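Local atomic coordinates of penicillin-binding protein 1A (Mycobacterium tuberculosis, PDB entry 5CXW), a protein that builds the mycobacterial cell wall by polymerising glycan strands and cross-linking their peptides, the latter in the penicillin-sensitive transpeptidase domain seen in this chain. Residues S66-P69 with V74-Y77; A144-M149 with T153-L158; N265-M270 with E362-P367; G284-A289 with G354-T359. One frame throughout, in Å; residues are numbered along the deposited sequence. Where two conformers were deposited one is given.

Contact 1 (S66-P69 with V74-Y77); sequences SIDP and VRAY
D68 and R75 run alongside each other in the same direction, joined by a salt bridge from R75 NH2 to D68 OD2 at 2.9 Å. The oxygen offers its anti lone pair, the one away from OD1, and stands a little out of the guanidinium plane; the two flat groups are turned 45° to each other. A bend at chi2 (-58°) brings the arginine chain alongside the aspartate. One water accepts from R75 NE at 2.8 Å and gives a weak bond to D68 OD2, bridging the pair a second time. Behind them the strands form a classic beta bulge: S66 O takes R75 N at 2.8 Å and A76 N at 3.3 Å, both from the same face of its carbonyl plane, while S66 N returns a nearly straight bond to A76 O (171°). On one face of the sheet S66 OG rests 3.6 Å from A76 CB and bonds onward to T317 OG1; on the other, I67 CG1 meets V74 CG2 at 4.2 Å. The segments belong to the hairpin of strands 60-67 and 74-78 at one border of the five-stranded sheet. Helix 211-222 packs on I67, F232 on V74, and helix 39-53 on A76.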
loop_
_atom_site.group_PDB
_atom_site.type_symbol
_atom_site.label_atom_id
_atom_site.label_comp_id
_atom_site.label_asym_id
_atom_site.label_seq_id
_atom_site.Cartn_x
_atom_site.Cartn_y
_atom_site.Cartn_z
ATOM N N SER A 66 5.180 2.141 -7.404
ATOM C CA SER A 66 4.195 1.637 -8.303
ATOM C C SER A 66 4.663 0.284 -8.833
ATOM O O SER A 66 5.841 0.187 -9.328
ATOM C CB SER A 66 4.036 2.577 -9.492
ATOM O OG SER A 66 3.597 3.877 -9.086
ATOM N N ILE A 67 3.783 -0.710 -8.751
ATOM C CA ILE A 67 4.072 -2.072 -9.180
ATOM C C ILE A 67 3.051 -2.559 -10.211
ATOM O O ILE A 67 1.838 -2.284 -10.101
ATOM C CB ILE A 67 4.057 -2.988 -7.948
ATOM C CG1 ILE A 67 5.362 -2.721 -7.147
ATOM C CG2 ILE A 67 4.030 -4.468 -8.334
ATOM C CD1 ILE A 67 5.417 -3.356 -5.806
ATOM N N ASP A 68 3.553 -3.248 -11.233
ATOM C CA ASP A 68 2.745 -3.926 -12.230
ATOM C C ASP A 68 2.135 -5.216 -11.648
ATOM O O ASP A 68 2.855 -6.175 -11.371
ATOM C CB ASP A 68 3.621 -4.238 -13.433
ATOM C CG ASP A 68 2.854 -4.827 -14.601
ATOM O OD1 ASP A 68 1.681 -5.222 -14.450
ATOM O OD2 ASP A 68 3.505 -4.869 -15.693
ATOM N N PRO A 69 0.798 -5.262 -11.434
ATOM C CA PRO A 69 0.217 -6.473 -10.895
ATOM C C PRO A 69 0.362 -7.728 -11.752
ATOM O O PRO A 69 0.191 -8.869 -11.258
ATOM C CB PRO A 69 -1.292 -6.098 -10.741
ATOM C CG PRO A 69 -1.288 -4.590 -10.630
ATOM C CD PRO A 69 -0.246 -4.246 -11.674
ATOM N N VAL A 74 8.624 -3.386 -10.650
ATOM C CA VAL A 74 8.570 -2.052 -10.110
ATOM C C VAL A 74 8.663 -1.035 -11.245
ATOM O O VAL A 74 9.704 -0.898 -11.932
ATOM C CB VAL A 74 9.628 -1.805 -9.021
ATOM C CG1 VAL A 74 9.527 -0.302 -8.557
ATOM C CG2 VAL A 74 9.526 -2.775 -7.871
ATOM N N ARG A 75 7.576 -0.293 -11.442
ATOM C CA ARG A 75 7.455 0.681 -12.506
ATOM C C ARG A 75 7.846 2.095 -12.128
ATOM O O ARG A 75 8.216 2.904 -13.008
ATOM C CB ARG A 75 6.044 0.710 -13.079
ATOM C CG ARG A 75 5.584 -0.627 -13.622
ATOM C CD ARG A 75 6.536 -1.103 -14.705
ATOM N NE ARG A 75 5.984 -2.270 -15.406
ATOM C CZ ARG A 75 6.737 -3.194 -16.050
ATOM N NH1 ARG A 75 8.073 -3.102 -16.128
ATOM N NH2 ARG A 75 6.140 -4.234 -16.657
ATOM N N ALA A 76 7.649 2.454 -10.861
ATOM C CA ALA A 76 8.023 3.761 -10.378
ATOM C C ALA A 76 8.438 3.602 -8.924
ATOM O O ALA A 76 7.854 2.827 -8.191
ATOM C CB ALA A 76 6.858 4.736 -10.461
ATOM N N TYR A 77 9.431 4.364 -8.529
ATOM C CA TYR A 77 10.030 4.234 -7.192
ATOM C C TYR A 77 10.701 5.550 -6.818
ATOM O O TYR A 77 11.740 5.946 -7.420
ATOM C CB TYR A 77 11.081 3.105 -7.205
ATOM C CG TYR A 77 11.647 2.715 -5.859
ATOM C CD1 TYR A 77 11.012 1.768 -5.076
ATOM C CD2 TYR A 77 12.817 3.311 -5.357
ATOM C CE1 TYR A 77 11.515 1.376 -3.856
ATOM C CE2 TYR A 77 13.329 2.927 -4.145
ATOM C CZ TYR A 77 12.668 1.948 -3.401
ATOM O OH TYR A 77 13.188 1.586 -2.223
HETATM O O HOH W 1 3.421 -1.679 -16.397
#

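Contact 2 (A144-M149 with T153-L158); sequences AEALKM and TSYYRL
Around A146 and S154, whose CA atoms are 6.4 Å apart, two short helical segments run at 133° to each other, more antiparallel than parallel, with axes 9.7 Å apart at closest approach. At this closest CA pair the side chains are small: A146 CB touches S154 CB at 3.6 Å. Next to them the ring of Y155 slants across the backbone of the 144-149 helix, CE1 lying 3.7 Å from A146 C and 3.8 Å from A146 CB. The far end of the ring reaches L147, whose CB is 3.6 Å from Y155 OH and whose CD1 is 4.0 Å from Y155 CZ. With CG anti to its backbone N (chi1 -175°), L147 brings CD1 against the phenol end, while CD2 turns to helix 260-270. No hydrogen bond joins the segments; the buried phenol oxygen is instead bonded to I143 O, one residue before the first helix segment. L147 and Y155 both pack on K100 and L104 of helix 100-109. The short link between these consecutive helices carries S150, consistent with the SxN motif of penicillin-binding proteins; the arrangement probably sets S150 at K100, the lysine of the SxxK motif that begins with S97.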
loop_
_atom_site.group_PDB
_atom_site.type_symbol
_atom_site.label_atom_id
_atom_site.label_comp_id
_atom_site.label_asym_id
_atom_site.label_seq_id
_atom_site.Cartn_x
_atom_site.Cartn_y
_atom_site.Cartn_z
ATOM N N ALA A 144 -18.387 -3.182 3.865
ATOM C CA ALA A 144 -17.982 -2.381 2.703
ATOM C C ALA A 144 -18.161 -0.865 2.949
ATOM O O ALA A 144 -17.233 -0.062 2.670
ATOM C CB ALA A 144 -18.734 -2.781 1.499
ATOM N N GLU A 145 -19.309 -0.498 3.504
ATOM C CA GLU A 145 -19.585 0.885 3.870
ATOM C C GLU A 145 -18.606 1.347 4.947
ATOM O O GLU A 145 -18.087 2.454 4.879
ATOM C CB GLU A 145 -21.041 1.028 4.294
ATOM C CG GLU A 145 -21.461 2.411 4.776
ATOM C CD GLU A 145 -21.814 3.401 3.693
ATOM O OE1 GLU A 145 -22.123 4.555 4.061
ATOM O OE2 GLU A 145 -21.818 3.028 2.509
ATOM N N ALA A 146 -18.324 0.488 5.938
ATOM C CA ALA A 146 -17.381 0.863 6.996
ATOM C C ALA A 146 -15.958 1.004 6.459
ATOM O O ALA A 146 -15.212 1.754 7.026
ATOM C CB ALA A 146 -17.424 -0.139 8.152
ATOM N N LEU A 147 -15.620 0.319 5.370
ATOM C CA LEU A 147 -14.281 0.485 4.799
ATOM C C LEU A 147 -14.190 1.880 4.141
ATOM O O LEU A 147 -13.207 2.621 4.326
ATOM C CB LEU A 147 -13.944 -0.579 3.764
ATOM C CG LEU A 147 -12.502 -0.533 3.223
ATOM C CD1 LEU A 147 -11.447 -0.998 4.271
ATOM C CD2 LEU A 147 -12.427 -1.390 1.988
ATOM N N LYS A 148 -15.206 2.191 3.349
ATOM C CA LYS A 148 -15.262 3.509 2.658
ATOM C C LYS A 148 -15.199 4.634 3.691
ATOM O O LYS A 148 -14.434 5.586 3.541
ATOM C CB LYS A 148 -16.505 3.577 1.778
ATOM C CG LYS A 148 -16.669 4.910 1.060
ATOM C CD LYS A 148 -17.919 4.939 0.185
ATOM C CE LYS A 148 -19.226 4.863 0.931
ATOM N NZ LYS A 148 -20.359 4.618 -0.051
ATOM N N MET A 149 -16.020 4.551 4.737
ATOM C CA MET A 149 -16.049 5.617 5.751
ATOM C C MET A 149 -14.865 5.549 6.709
ATOM O O MET A 149 -14.634 6.473 7.508
ATOM C CB MET A 149 -17.356 5.542 6.549
ATOM C CG MET A 149 -18.557 5.892 5.720
ATOM S SD MET A 149 -20.082 5.643 6.694
ATOM C CE MET A 149 -19.853 6.958 7.866
ATOM N N THR A 153 -13.993 1.657 14.667
ATOM C CA THR A 153 -14.751 0.850 15.631
ATOM C C THR A 153 -15.268 -0.412 14.901
ATOM O O THR A 153 -15.129 -1.558 15.394
ATOM C CB THR A 153 -15.910 1.663 16.185
ATOM O OG1 THR A 153 -16.685 2.130 15.094
ATOM C CG2 THR A 153 -15.427 2.822 17.050
ATOM N N SER A 154 -15.834 -0.226 13.713
ATOM C CA SER A 154 -16.407 -1.343 12.969
ATOM C C SER A 154 -15.336 -2.364 12.595
ATOM O O SER A 154 -15.545 -3.579 12.682
ATOM C CB SER A 154 -17.000 -0.785 11.670
ATOM O OG SER A 154 -17.987 0.220 11.917
ATOM N N TYR A 155 -14.170 -1.866 12.184
ATOM C CA TYR A 155 -13.059 -2.748 11.752
ATOM C C TYR A 155 -12.459 -3.483 12.969
ATOM O O TYR A 155 -11.975 -4.595 12.831
ATOM C CB TYR A 155 -12.034 -2.012 10.826
ATOM C CG TYR A 155 -12.503 -2.303 9.421
ATOM C CD1 TYR A 155 -13.621 -1.668 8.872
ATOM C CD2 TYR A 155 -11.933 -3.302 8.690
ATOM C CE1 TYR A 155 -14.142 -2.047 7.626
ATOM C CE2 TYR A 155 -12.413 -3.719 7.464
ATOM C CZ TYR A 155 -13.522 -3.095 6.919
ATOM O OH TYR A 155 -14.049 -3.538 5.743
ATOM N N TYR A 156 -12.413 -2.835 14.135
ATOM C CA TYR A 156 -12.027 -3.540 15.383
ATOM C C TYR A 156 -12.993 -4.677 15.668
ATOM O O TYR A 156 -12.564 -5.816 15.925
ATOM C CB TYR A 156 -11.984 -2.585 16.562
ATOM C CG TYR A 156 -10.671 -2.515 17.268
ATOM C CD1 TYR A 156 -9.685 -1.700 16.808
ATOM C CD2 TYR A 156 -10.421 -3.244 18.423
ATOM C CE1 TYR A 156 -8.454 -1.616 17.427
ATOM C CE2 TYR A 156 -9.224 -3.122 19.099
ATOM C CZ TYR A 156 -8.232 -2.331 18.575
ATOM O OH TYR A 156 -7.030 -2.165 19.263
ATOM N N ARG A 157 -14.303 -4.431 15.600
ATOM C CA ARG A 157 -15.270 -5.480 15.810
ATOM C C ARG A 157 -15.150 -6.574 14.738
ATOM O O ARG A 157 -15.372 -7.770 15.041
ATOM C CB ARG A 157 -16.718 -4.955 15.849
ATOM C CG ARG A 157 -17.058 -4.085 17.027
ATOM C CD ARG A 157 -18.557 -3.869 17.103
ATOM N NE ARG A 157 -18.938 -3.181 18.363
ATOM C CZ ARG A 157 -18.908 -1.844 18.542
ATOM N NH1 ARG A 157 -18.663 -1.020 17.564
ATOM N NH2 ARG A 157 -19.199 -1.336 19.751
ATOM N N LEU A 158 -14.900 -6.193 13.493
ATOM C CA LEU A 158 -14.759 -7.193 12.469
ATOM C C LEU A 158 -13.545 -8.106 12.767
ATOM O O LEU A 158 -13.657 -9.352 12.678
ATOM C CB LEU A 158 -14.584 -6.574 11.119
ATOM C CG LEU A 158 -14.418 -7.551 9.970
ATOM C CD1 LEU A 158 -15.585 -8.513 9.778
ATOM C CD2 LEU A 158 -14.147 -6.765 8.688
#

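Contact 3 (N265-M270 with E362-P367); sequences NVTAAM and ETFPKP
N265 ND2, 3.7 Å from P367 CB, is gripped by two carbonyls, A261 O within its own helix and T368 O just past the second segment; N265 OD1 accepts from G375 N. With both ends of the amide so engaged, its rotation is fixed, and P367 CB sits over its flat face, 3.8 Å from N265 CG and equally far from N265 OD1. Beside it P367 CG meets A268 CB at 4.0 Å, so the pyrrolidine ring spans about one turn of the helix, from N265 to A268. Further along, T267 sets its methyl over the ring of F364. CG2 is anti to the backbone N while OG1 stands beside that N (chi1 -60°), which divides the residue's work: OG1 bonds to Y311 OH and A263 O, and the methyl makes a CH-pi contact. T267 CG2 is 3.6 Å from the centroid of the F364 ring, 20° off its normal, and shifted toward CG and CD1, each 3.4 Å away. Between 265-270 and 362-367 the contact is thus apolar and CH-pi, with no hydrogen bond across, while the N265 amide adds hydrogen bonds to the same chain just beyond, at T368 and G375.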
loop_
_atom_site.group_PDB
_atom_site.type_symbol
_atom_site.label_atom_id
_atom_site.label_comp_id
_atom_site.label_asym_id
_atom_site.label_seq_id
_atom_site.Cartn_x
_atom_site.Cartn_y
_atom_site.Cartn_z
ATOM N N ASN A 265 -14.013 -9.113 -4.540
ATOM C CA ASN A 265 -14.914 -8.468 -3.585
ATOM C C ASN A 265 -14.225 -7.322 -2.820
ATOM O O ASN A 265 -14.853 -6.254 -2.560
ATOM C CB ASN A 265 -15.561 -9.452 -2.606
ATOM C CG ASN A 265 -16.816 -10.061 -3.169
ATOM O OD1 ASN A 265 -17.882 -9.466 -3.095
ATOM N ND2 ASN A 265 -16.723 -11.244 -3.709
ATOM N N VAL A 266 -12.955 -7.526 -2.438
ATOM C CA VAL A 266 -12.204 -6.445 -1.804
ATOM C C VAL A 266 -12.117 -5.221 -2.795
ATOM O O VAL A 266 -12.409 -4.078 -2.436
ATOM C CB VAL A 266 -10.807 -6.869 -1.360
ATOM C CG1 VAL A 266 -9.986 -5.654 -0.923
ATOM C CG2 VAL A 266 -10.891 -7.959 -0.262
ATOM N N THR A 267 -11.784 -5.513 -4.045
ATOM C CA THR A 267 -11.788 -4.495 -5.097
ATOM C C THR A 267 -13.092 -3.752 -5.122
ATOM O O THR A 267 -13.097 -2.521 -5.147
ATOM C CB THR A 267 -11.422 -5.129 -6.447
ATOM O OG1 THR A 267 -10.120 -5.686 -6.316
ATOM C CG2 THR A 267 -11.452 -4.110 -7.582
ATOM N N ALA A 268 -14.204 -4.511 -5.140
ATOM C CA ALA A 268 -15.510 -3.918 -5.252
ATOM C C ALA A 268 -15.716 -2.920 -4.072
ATOM O O ALA A 268 -16.287 -1.849 -4.278
ATOM C CB ALA A 268 -16.599 -4.969 -5.305
ATOM N N ALA A 269 -15.363 -3.320 -2.876
ATOM C CA ALA A 269 -15.475 -2.398 -1.715
ATOM C C ALA A 269 -14.664 -1.142 -1.810
ATOM O O ALA A 269 -15.088 -0.073 -1.296
ATOM C CB ALA A 269 -15.141 -3.147 -0.431
ATOM N N MET A 270 -13.503 -1.240 -2.480
ATOM C CA MET A 270 -12.532 -0.146 -2.609
ATOM C C MET A 270 -12.832 0.775 -3.784
ATOM O O MET A 270 -12.296 1.881 -3.840
ATOM C CB MET A 270 -11.112 -0.685 -2.746
ATOM C CG MET A 270 -10.702 -1.344 -1.469
ATOM S SD MET A 270 -9.151 -2.249 -1.643
ATOM C CE MET A 270 -8.025 -0.850 -1.868
ATOM N N GLU A 362 -9.479 0.315 -17.970
ATOM C CA GLU A 362 -9.896 -1.039 -17.614
ATOM C C GLU A 362 -11.008 -1.064 -16.571
ATOM O O GLU A 362 -11.132 -0.164 -15.754
ATOM C CB GLU A 362 -8.733 -1.802 -17.036
ATOM C CG GLU A 362 -7.640 -2.007 -18.026
ATOM C CD GLU A 362 -6.506 -2.824 -17.456
ATOM O OE1 GLU A 362 -5.733 -2.322 -16.622
ATOM O OE2 GLU A 362 -6.405 -4.014 -17.853
ATOM N N THR A 363 -11.828 -2.105 -16.623
ATOM C CA THR A 363 -12.874 -2.313 -15.611
ATOM C C THR A 363 -12.446 -3.495 -14.774
ATOM O O THR A 363 -11.650 -4.345 -15.208
ATOM C CB THR A 363 -14.231 -2.591 -16.234
ATOM O OG1 THR A 363 -14.084 -3.630 -17.166
ATOM C CG2 THR A 363 -14.675 -1.393 -17.047
ATOM N N PHE A 364 -12.935 -3.508 -13.547
ATOM C CA PHE A 364 -12.560 -4.584 -12.641
ATOM C C PHE A 364 -13.411 -5.842 -12.848
ATOM O O PHE A 364 -14.546 -5.768 -13.324
ATOM C CB PHE A 364 -12.693 -4.055 -11.212
ATOM C CG PHE A 364 -11.665 -3.058 -10.855
ATOM C CD1 PHE A 364 -10.374 -3.452 -10.716
ATOM C CD2 PHE A 364 -12.007 -1.753 -10.576
ATOM C CE1 PHE A 364 -9.372 -2.539 -10.335
ATOM C CE2 PHE A 364 -11.034 -0.819 -10.206
ATOM C CZ PHE A 364 -9.709 -1.227 -10.033
ATOM N N PRO A 365 -12.866 -7.005 -12.466
ATOM C CA PRO A 365 -13.621 -8.242 -12.644
ATOM C C PRO A 365 -14.874 -8.256 -11.800
ATOM O O PRO A 365 -14.874 -7.806 -10.679
ATOM C CB PRO A 365 -12.617 -9.348 -12.222
ATOM C CG PRO A 365 -11.325 -8.689 -12.080
ATOM C CD PRO A 365 -11.511 -7.231 -11.933
ATOM N N LYS A 366 -15.968 -8.749 -12.357
ATOM C CA LYS A 366 -17.208 -8.820 -11.630
ATOM C C LYS A 366 -17.041 -9.779 -10.445
ATOM O O LYS A 366 -16.605 -10.922 -10.603
ATOM C CB LYS A 366 -18.302 -9.359 -12.533
ATOM C CG LYS A 366 -19.651 -9.399 -11.882
ATOM C CD LYS A 366 -20.722 -9.755 -12.933
ATOM C CE LYS A 366 -22.066 -9.156 -12.524
ATOM N NZ LYS A 366 -22.784 -10.140 -11.692
ATOM N N PRO A 367 -17.395 -9.324 -9.254
ATOM C CA PRO A 367 -17.213 -10.269 -8.124
ATOM C C PRO A 367 -18.299 -11.314 -8.067
ATOM O O PRO A 367 -19.412 -11.085 -8.530
ATOM C CB PRO A 367 -17.369 -9.382 -6.881
ATOM C CG PRO A 367 -18.054 -8.138 -7.351
ATOM C CD PRO A 367 -17.762 -7.967 -8.819
#

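Contact 4 (G284-A289 with G354-T359); sequences GGRDSA and GALKGT
R286 stretches from its loop to L356 and T359, which bound the turn leading out of helix 343-356. From CB the chain runs extended, CG anti to the backbone N (chi1 -171°), until a bend at chi3 turns the head across the threonine. CD touches L356 CD1 at 3.8 Å. NE passes under L356 CB, and that CB lies 3.7 Å above the guanidinium plane, over its centre, so the leucine covers one face of the charged group. At the tip, NH2 donates to T359 O at 2.9 Å (154°), the oxygen lying slightly out of the guanidinium plane. NH1 makes only a weak bond to T359 OG1, 3.2 Å and well bent, and another weak one to S360 O. T359 OG1 itself donates to L356 O at 2.6 Å, in the carbonyl plane and on a lone pair; T359 N also gives its hydrogen to that carbonyl, closing a type II turn with G358 at its third position. L356 O is thus held by two bonds from one residue. The arginine meets no carboxylate across this contact: its charge is probably stabilised here by backbone carbonyl dipoles of this turn, with L356 lying along CD and over one face of the guanidinium.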
loop_
_atom_site.group_PDB
_atom_site.type_symbol
_atom_site.label_atom_id
_atom_site.label_comp_id
_atom_site.label_asym_id
_atom_site.label_seq_id
_atom_site.Cartn_x
_atom_site.Cartn_y
_atom_site.Cartn_z
ATOM N N GLY A 284 -10.276 10.944 -16.725
ATOM C CA GLY A 284 -10.866 10.352 -17.919
ATOM C C GLY A 284 -11.811 9.198 -17.623
ATOM O O GLY A 284 -11.974 8.300 -18.453
ATOM N N GLY A 285 -12.435 9.237 -16.438
ATOM C CA GLY A 285 -13.352 8.188 -16.002
ATOM C C GLY A 285 -12.729 6.863 -15.669
ATOM O O GLY A 285 -13.391 5.824 -15.648
ATOM N N ARG A 286 -11.434 6.859 -15.441
ATOM C CA ARG A 286 -10.772 5.600 -15.184
ATOM C C ARG A 286 -11.136 5.080 -13.793
ATOM O O ARG A 286 -10.896 5.766 -12.809
ATOM C CB ARG A 286 -9.265 5.792 -15.324
ATOM C CG ARG A 286 -8.484 4.511 -15.281
ATOM C CD ARG A 286 -6.999 4.751 -15.309
ATOM N NE ARG A 286 -6.536 5.451 -16.502
ATOM C CZ ARG A 286 -6.179 4.854 -17.649
ATOM N NH1 ARG A 286 -6.223 3.548 -17.805
ATOM N NH2 ARG A 286 -5.707 5.590 -18.623
ATOM N N ASP A 287 -11.649 3.861 -13.706
ATOM C CA ASP A 287 -11.982 3.247 -12.411
ATOM C C ASP A 287 -10.702 2.938 -11.624
ATOM O O ASP A 287 -9.631 2.679 -12.182
ATOM C CB ASP A 287 -12.758 1.919 -12.562
ATOM C CG ASP A 287 -14.136 2.082 -13.187
ATOM O OD1 ASP A 287 -14.574 3.242 -13.298
ATOM O OD2 ASP A 287 -14.760 1.054 -13.629
ATOM N N SER A 288 -10.842 2.881 -10.307
ATOM C CA SER A 288 -9.728 2.508 -9.466
ATOM C C SER A 288 -10.270 1.899 -8.175
ATOM O O SER A 288 -11.452 1.957 -7.931
ATOM C CB SER A 288 -8.884 3.748 -9.082
ATOM O OG SER A 288 -9.628 4.664 -8.310
ATOM N N ALA A 289 -9.366 1.335 -7.373
ATOM C CA ALA A 289 -9.690 0.761 -6.086
ATOM C C ALA A 289 -8.649 1.291 -5.141
ATOM O O ALA A 289 -7.440 1.111 -5.397
ATOM C CB ALA A 289 -9.620 -0.778 -6.193
ATOM N N GLY A 354 -0.652 10.079 -14.697
ATOM C CA GLY A 354 0.518 10.179 -15.538
ATOM C C GLY A 354 1.065 8.862 -16.063
ATOM O O GLY A 354 1.474 8.767 -17.232
ATOM N N ALA A 355 1.153 7.862 -15.180
ATOM C CA ALA A 355 1.724 6.587 -15.539
ATOM C C ALA A 355 0.854 5.857 -16.523
ATOM O O ALA A 355 1.382 5.140 -17.381
ATOM C CB ALA A 355 1.917 5.735 -14.289
ATOM N N LEU A 356 -0.461 6.045 -16.445
ATOM C CA LEU A 356 -1.423 5.306 -17.263
ATOM C C LEU A 356 -1.939 6.110 -18.485
ATOM O O LEU A 356 -2.693 5.569 -19.312
ATOM C CB LEU A 356 -2.611 4.924 -16.407
ATOM C CG LEU A 356 -2.248 3.988 -15.251
ATOM C CD1 LEU A 356 -3.489 3.655 -14.464
ATOM C CD2 LEU A 356 -1.646 2.727 -15.832
ATOM N N LYS A 357 -1.508 7.365 -18.591
ATOM C CA LYS A 357 -1.879 8.222 -19.705
ATOM C C LYS A 357 -1.574 7.509 -21.034
ATOM O O LYS A 357 -0.513 6.953 -21.223
ATOM C CB LYS A 357 -1.131 9.546 -19.656
ATOM C CG LYS A 357 -1.655 10.519 -20.692
ATOM C CD LYS A 357 -0.969 11.850 -20.544
ATOM C CE LYS A 357 -1.628 12.820 -21.466
ATOM N NZ LYS A 357 -0.948 14.144 -21.379
ATOM N N GLY A 358 -2.560 7.513 -21.923
ATOM C CA GLY A 358 -2.442 6.896 -23.222
ATOM C C GLY A 358 -2.838 5.435 -23.242
ATOM O O GLY A 358 -2.779 4.818 -24.307
ATOM N N THR A 359 -3.232 4.851 -22.106
ATOM C CA THR A 359 -3.735 3.513 -22.055
ATOM C C THR A 359 -5.244 3.523 -21.865
ATOM O O THR A 359 -5.760 4.386 -21.242
ATOM C CB THR A 359 -3.108 2.692 -20.939
ATOM O OG1 THR A 359 -3.600 3.116 -19.658
ATOM C CG2 THR A 359 -1.528 2.823 -20.967
#

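Contacts 2 and 3 touch: L147 CD2 packs on M270 CG at 3.9 Å and on A269 CB, joining helices 143-149 and 260-270. Contact 3 in turn meets contact 4, where the edge of F364 lies against the backbone of S288 (CE2 to S288 C 3.5 Å) and M270 CB packs on A289 CB, at the start of strand 289-296. That strand and strand 74-78 of contact 1 are the two borders of one antiparallel sheet; contact 1 touches none of the others, its nearest atoms being about 6 Å from contact 4. Contact 2 lies nearest the active site: the L147 side chain is about 7 Å from that of S97, the probable acyl-ester serine, and about 9 Å from the bound penicillin V.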